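Long-range contact in glycosyl hydrolase, BNR repeat (Ralstonia eutropha, PDB 3B7F), which is a putative glycosyl hydrolase with BNR repeats, built as a seven-bladed beta-propeller, whose substrate is not established: residues A17-L25 / T347-Y357. Sequence-based numbering, arbitrary orientation.
Sequences APESGPVML and TADAHAPVGVY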
ATOM      1  N   ALA A  17      12.179  -0.957 -19.894  1.00 58.20           N
ATOM      2  CA  ALA A  17      12.187  -2.231 -20.613  1.00 56.21           C
ATOM      3  C   ALA A  17      11.469  -3.191 -19.655  1.00 53.99           C
ATOM      4  O   ALA A  17      11.635  -3.048 -18.427  1.00 52.61           O
ATOM      5  CB  ALA A  17      13.603  -2.703 -20.909  1.00 55.67           C
ATOM      6  N   PRO A  18      10.644  -4.133 -20.179  1.00 51.06           N
ATOM      7  CA  PRO A  18       9.969  -5.035 -19.226  1.00 49.16           C
ATOM      8  C   PRO A  18      10.943  -5.971 -18.514  1.00 46.39           C
ATOM      9  O   PRO A  18      11.955  -6.390 -19.107  1.00 43.50           O
ATOM     10  CB  PRO A  18       8.995  -5.833 -20.103  1.00 48.64           C
ATOM     11  CG  PRO A  18       8.939  -5.099 -21.417  1.00 53.47           C
ATOM     12  CD  PRO A  18      10.258  -4.434 -21.569  1.00 51.44           C
ATOM     13  N   GLU A  19      10.654  -6.252 -17.240  1.00 44.49           N
ATOM     14  CA  GLU A  19      11.469  -7.179 -16.454  1.00 43.36           C
ATOM     15  C   GLU A  19      11.170  -8.569 -16.929  1.00 39.85           C
ATOM     16  O   GLU A  19      10.195  -8.801 -17.628  1.00 38.89           O
ATOM     17  CB  GLU A  19      11.223  -7.057 -14.957  1.00 43.64           C
ATOM     18  CG  GLU A  19      11.732  -5.745 -14.386  1.00 47.03           C
ATOM     19  CD  GLU A  19      11.508  -5.619 -12.886  1.00 47.05           C
ATOM     20  OE1 GLU A  19      10.879  -6.512 -12.281  1.00 65.43           O
ATOM     21  OE2 GLU A  19      11.980  -4.625 -12.292  1.00 58.01           O
ATOM     22  N   SER A  20      12.026  -9.492 -16.542  1.00 39.42           N
ATOM     23  CA  SER A  20      11.957 -10.846 -17.023  1.00 38.92           C
ATOM     24  C   SER A  20      12.400 -11.836 -15.955  1.00 37.58           C
ATOM     25  O   SER A  20      13.037 -11.461 -14.957  1.00 35.86           O
ATOM     26  CB  SER A  20      12.864 -10.930 -18.241  1.00 39.87           C
ATOM     27  OG  SER A  20      12.762 -12.180 -18.848  1.00 45.84           O
ATOM     28  N   GLY A  21      12.042 -13.096 -16.159  1.00 36.20           N
ATOM     29  CA  GLY A  21      12.421 -14.145 -15.231  1.00 37.50           C
ATOM     30  C   GLY A  21      11.483 -14.349 -14.029  1.00 38.33           C
ATOM     31  O   GLY A  21      10.324 -13.919 -14.056  1.00 37.85           O
ATOM     32  N   PRO A  22      11.979 -15.034 -12.977  1.00 37.54           N
ATOM     33  CA  PRO A  22      11.169 -15.350 -11.823  1.00 35.95           C
ATOM     34  C   PRO A  22      10.661 -14.136 -11.079  1.00 31.97           C
ATOM     35  O   PRO A  22      11.358 -13.132 -10.994  1.00 32.50           O
ATOM     36  CB  PRO A  22      12.153 -16.092 -10.903  1.00 37.31           C
ATOM     37  CG  PRO A  22      13.115 -16.710 -11.805  1.00 41.34           C
ATOM     38  CD  PRO A  22      13.344 -15.583 -12.810  1.00 39.40           C
ATOM     39  N   VAL A  23       9.439 -14.248 -10.576  1.00 28.95           N
ATOM     40  CA  VAL A  23       8.814 -13.247  -9.724  1.00 25.55           C
ATOM     41  C   VAL A  23       8.749 -13.815  -8.301  1.00 27.04           C
ATOM     42  O   VAL A  23       8.615 -15.034  -8.091  1.00 24.72           O
ATOM     43  CB  VAL A  23       7.402 -12.866 -10.247  1.00 25.95           C
ATOM     44  CG1 VAL A  23       6.644 -11.982  -9.265  1.00 23.26           C
ATOM     45  CG2 VAL A  23       7.510 -12.161 -11.582  1.00 21.32           C
HETATM   46  N   MSE A  24       8.841 -12.923  -7.326  1.00 30.67           N
HETATM   47  CA  MSE A  24       8.719 -13.264  -5.946  1.00 34.03           C
HETATM   48  C   MSE A  24       7.610 -12.418  -5.377  1.00 29.09           C
HETATM   49  O   MSE A  24       7.472 -11.275  -5.761  1.00 29.52           O
HETATM   50  CB  MSE A  24      10.025 -12.992  -5.218  1.00 34.37           C
HETATM   51  CG  MSE A  24       9.975 -13.343  -3.721  1.00 48.37           C
HETATM   52 SE   MSE A  24      11.740 -13.486  -2.900  0.75 52.02          SE
HETATM   53  CE  MSE A  24      12.237 -15.174  -3.788  1.00 54.54           C
ATOM     54  N   LEU A  25       6.811 -12.996  -4.481  1.00 26.98           N
ATOM     55  CA  LEU A  25       5.753 -12.269  -3.767  1.00 26.69           C
ATOM     56  C   LEU A  25       6.107 -12.405  -2.302  1.00 26.06           C
ATOM     57  O   LEU A  25       6.426 -13.478  -1.874  1.00 27.53           O
ATOM     58  CB  LEU A  25       4.356 -12.829  -4.040  1.00 25.81           C
ATOM     59  CG  LEU A  25       3.876 -12.893  -5.491  1.00 21.32           C
ATOM     60  CD1 LEU A  25       2.527 -13.583  -5.503  1.00 15.87           C
ATOM     61  CD2 LEU A  25       3.813 -11.494  -6.171  1.00 18.76           C
ATOM     62  N   THR A 347      -0.694  -6.269  -5.584  1.00 28.18           N
ATOM     63  CA  THR A 347       0.571  -5.836  -6.157  1.00 25.04           C
ATOM     64  C   THR A 347       0.621  -6.279  -7.608  1.00 25.54           C
ATOM     65  O   THR A 347      -0.202  -7.090  -8.064  1.00 25.15           O
ATOM     66  CB  THR A 347       1.775  -6.418  -5.383  1.00 22.98           C
ATOM     67  OG1 THR A 347       2.987  -5.765  -5.765  1.00 21.33           O
ATOM     68  CG2 THR A 347       1.898  -7.932  -5.605  1.00 21.92           C
ATOM     69  N   ALA A 348       1.589  -5.731  -8.321  1.00 23.65           N
ATOM     70  CA  ALA A 348       1.770  -6.059  -9.715  1.00 26.14           C
ATOM     71  C   ALA A 348       3.262  -6.185  -9.986  1.00 26.32           C
ATOM     72  O   ALA A 348       4.065  -5.608  -9.267  1.00 27.64           O
ATOM     73  CB  ALA A 348       1.078  -4.986 -10.621  1.00 23.92           C
ATOM     74  N   ASP A 349       3.629  -7.014 -10.957  1.00 26.59           N
ATOM     75  CA  ASP A 349       5.029  -7.148 -11.380  1.00 25.44           C
ATOM     76  C   ASP A 349       5.298  -6.172 -12.562  1.00 26.52           C
ATOM     77  O   ASP A 349       4.407  -5.415 -12.944  1.00 24.69           O
ATOM     78  CB  ASP A 349       5.388  -8.611 -11.671  1.00 24.26           C
ATOM     79  CG  ASP A 349       4.680  -9.190 -12.881  1.00 28.88           C
ATOM     80  OD1 ASP A 349       4.539  -8.501 -13.911  1.00 27.91           O
ATOM     81  OD2 ASP A 349       4.284 -10.378 -12.798  1.00 26.90           O
ATOM     82  N   ALA A 350       6.524  -6.190 -13.109  1.00 26.48           N
ATOM     83  CA  ALA A 350       6.925  -5.335 -14.229  1.00 25.95           C
ATOM     84  C   ALA A 350       7.258  -6.169 -15.465  1.00 27.25           C
ATOM     85  O   ALA A 350       8.006  -5.727 -16.325  1.00 27.46           O
ATOM     86  CB  ALA A 350       8.123  -4.438 -13.826  1.00 22.64           C
ATOM     87  N   HIS A 351       6.703  -7.385 -15.557  1.00 29.00           N
ATOM     88  CA  HIS A 351       6.900  -8.235 -16.731  1.00 26.95           C
ATOM     89  C   HIS A 351       6.012  -7.752 -17.854  1.00 26.14           C
ATOM     90  O   HIS A 351       5.217  -6.833 -17.666  1.00 25.53           O
ATOM     91  CB  HIS A 351       6.604  -9.702 -16.398  1.00 28.07           C
ATOM     92  CG  HIS A 351       7.699 -10.384 -15.647  1.00 26.11           C
ATOM     93  ND1 HIS A 351       8.387  -9.774 -14.620  1.00 28.42           N
ATOM     94  CD2 HIS A 351       8.183 -11.643 -15.735  1.00 27.72           C
ATOM     95  CE1 HIS A 351       9.279 -10.619 -14.134  1.00 32.05           C
ATOM     96  NE2 HIS A 351       9.165 -11.766 -14.784  1.00 26.81           N
ATOM     97  N   ALA A 352       6.179  -8.356 -19.022  1.00 29.00           N
ATOM     98  CA  ALA A 352       5.369  -8.083 -20.200  1.00 29.82           C
ATOM     99  C   ALA A 352       4.722  -9.402 -20.618  1.00 28.60           C
ATOM    100  O   ALA A 352       5.435 -10.322 -21.016  1.00 31.07           O
ATOM    101  CB  ALA A 352       6.221  -7.522 -21.329  1.00 29.05           C
ATOM    102  N   PRO A 353       3.388  -9.549 -20.446  1.00 26.86           N
ATOM    103  CA  PRO A 353       2.413  -8.646 -19.866  1.00 27.60           C
ATOM    104  C   PRO A 353       2.553  -8.565 -18.357  1.00 25.15           C
ATOM    105  O   PRO A 353       3.097  -9.453 -17.736  1.00 27.60           O
ATOM    106  CB  PRO A 353       1.070  -9.273 -20.216  1.00 28.05           C
ATOM    107  CG  PRO A 353       1.319 -10.563 -20.680  1.00 26.94           C
ATOM    108  CD  PRO A 353       2.765 -10.797 -20.886  1.00 27.17           C
ATOM    109  N   VAL A 354       2.069  -7.481 -17.787  1.00 23.96           N
ATOM    110  CA  VAL A 354       2.110  -7.267 -16.370  1.00 22.82           C
ATOM    111  C   VAL A 354       1.193  -8.268 -15.665  1.00 23.28           C
ATOM    112  O   VAL A 354       0.073  -8.519 -16.101  1.00 24.18           O
ATOM    113  CB  VAL A 354       1.729  -5.806 -16.016  1.00 24.32           C
ATOM    114  CG1 VAL A 354       1.362  -5.695 -14.545  1.00 17.21           C
ATOM    115  CG2 VAL A 354       2.868  -4.911 -16.370  1.00 19.11           C
ATOM    116  N   GLY A 355       1.737  -8.875 -14.622  1.00 21.80           N
ATOM    117  CA  GLY A 355       1.053  -9.792 -13.767  1.00 21.60           C
ATOM    118  C   GLY A 355       0.538  -9.024 -12.570  1.00 23.13           C
ATOM    119  O   GLY A 355       1.132  -8.009 -12.177  1.00 23.92           O
ATOM    120  N   VAL A 356      -0.598  -9.481 -12.040  1.00 25.16           N
ATOM    121  CA  VAL A 356      -1.304  -8.839 -10.930  1.00 24.21           C
ATOM    122  C   VAL A 356      -1.630  -9.922  -9.879  1.00 25.55           C
ATOM    123  O   VAL A 356      -1.910 -11.086 -10.194  1.00 22.74           O
ATOM    124  CB  VAL A 356      -2.577  -8.107 -11.418  1.00 25.64           C
ATOM    125  CG1 VAL A 356      -3.198  -7.278 -10.279  1.00 24.06           C
ATOM    126  CG2 VAL A 356      -2.271  -7.214 -12.618  1.00 20.82           C
ATOM    127  N   TYR A 357      -1.565  -9.542  -8.622  1.00 25.23           N
ATOM    128  CA  TYR A 357      -1.691 -10.512  -7.544  1.00 25.26           C
ATOM    129  C   TYR A 357      -2.465  -9.934  -6.417  1.00 24.68           C
ATOM    130  O   TYR A 357      -2.392  -8.745  -6.177  1.00 25.09           O
ATOM    131  CB  TYR A 357      -0.276 -10.835  -7.007  1.00 26.88           C
ATOM    132  CG  TYR A 357       0.723 -11.201  -8.084  1.00 28.63           C
ATOM    133  CD1 TYR A 357       0.869 -12.522  -8.506  1.00 26.90           C
ATOM    134  CD2 TYR A 357       1.490 -10.217  -8.733  1.00 26.32           C
ATOM    135  CE1 TYR A 357       1.759 -12.864  -9.543  1.00 22.88           C
ATOM    136  CE2 TYR A 357       2.356 -10.557  -9.756  1.00 20.79           C
ATOM    137  CZ  TYR A 357       2.506 -11.890 -10.144  1.00 19.67           C
ATOM    138  OH  TYR A 357       3.386 -12.248 -11.161  1.00 24.90           O
TER
HETATM  139  O   HOH W   1       8.723  -7.921 -12.463  1.00 28.27           O
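E19 and H351 bring the two backbones together, their CA atoms 4.7 Å apart, and from there the chains diverge to 8.5 Å between the CA atoms of L25 and Y357. E19 N donates to A350 O at 2.9 Å, and H351 CA directs its hydrogen at E19 O. The 347-357 segment is a hairpin, strand 346-348 running antiparallel to 356-359, and D349 shapes its connecting loop: OD1 takes H351 N, closing an Asx turn, and G355 N from opposite faces of the carboxylate, while OD2 meets Y357 OH at 2.6 Å on its anti side and forms a salt bridge with R42. H351 reaches into the curve of residues 19-23. With CG anti to the carbonyl carbon (chi1 -78°), its ring lies between V23 CG2 on one face and S20 CA with E19 O on the other, and NE2 donates to G21 O at 2.6 Å, nearly straight (166°) and close to the ring plane. A water in that plane links ND1, E19 OE1 and A350 N, so both ring nitrogens have partners and the imidazole's rotation is fixed. In the seven-bladed propeller the contact joins neighbouring blades: C-terminal strand 385-391 completes the blade of 24-29, the Velcro closure, and the hairpin supplies the first two strands of the preceding blade. Between them V23 CG1 comes within 3.8 Å of Y357 OH. L25 crosses Y357 at about a right angle, CD2 over the centre of the ring in a CH-pi contact 3.7 Å from its centroid and CD1 against ring atom CD1. At the far end from L25, P18 packs on A352, CB to CB at a tight 3.5 Å, and the E19 side chain lies along A350 CB.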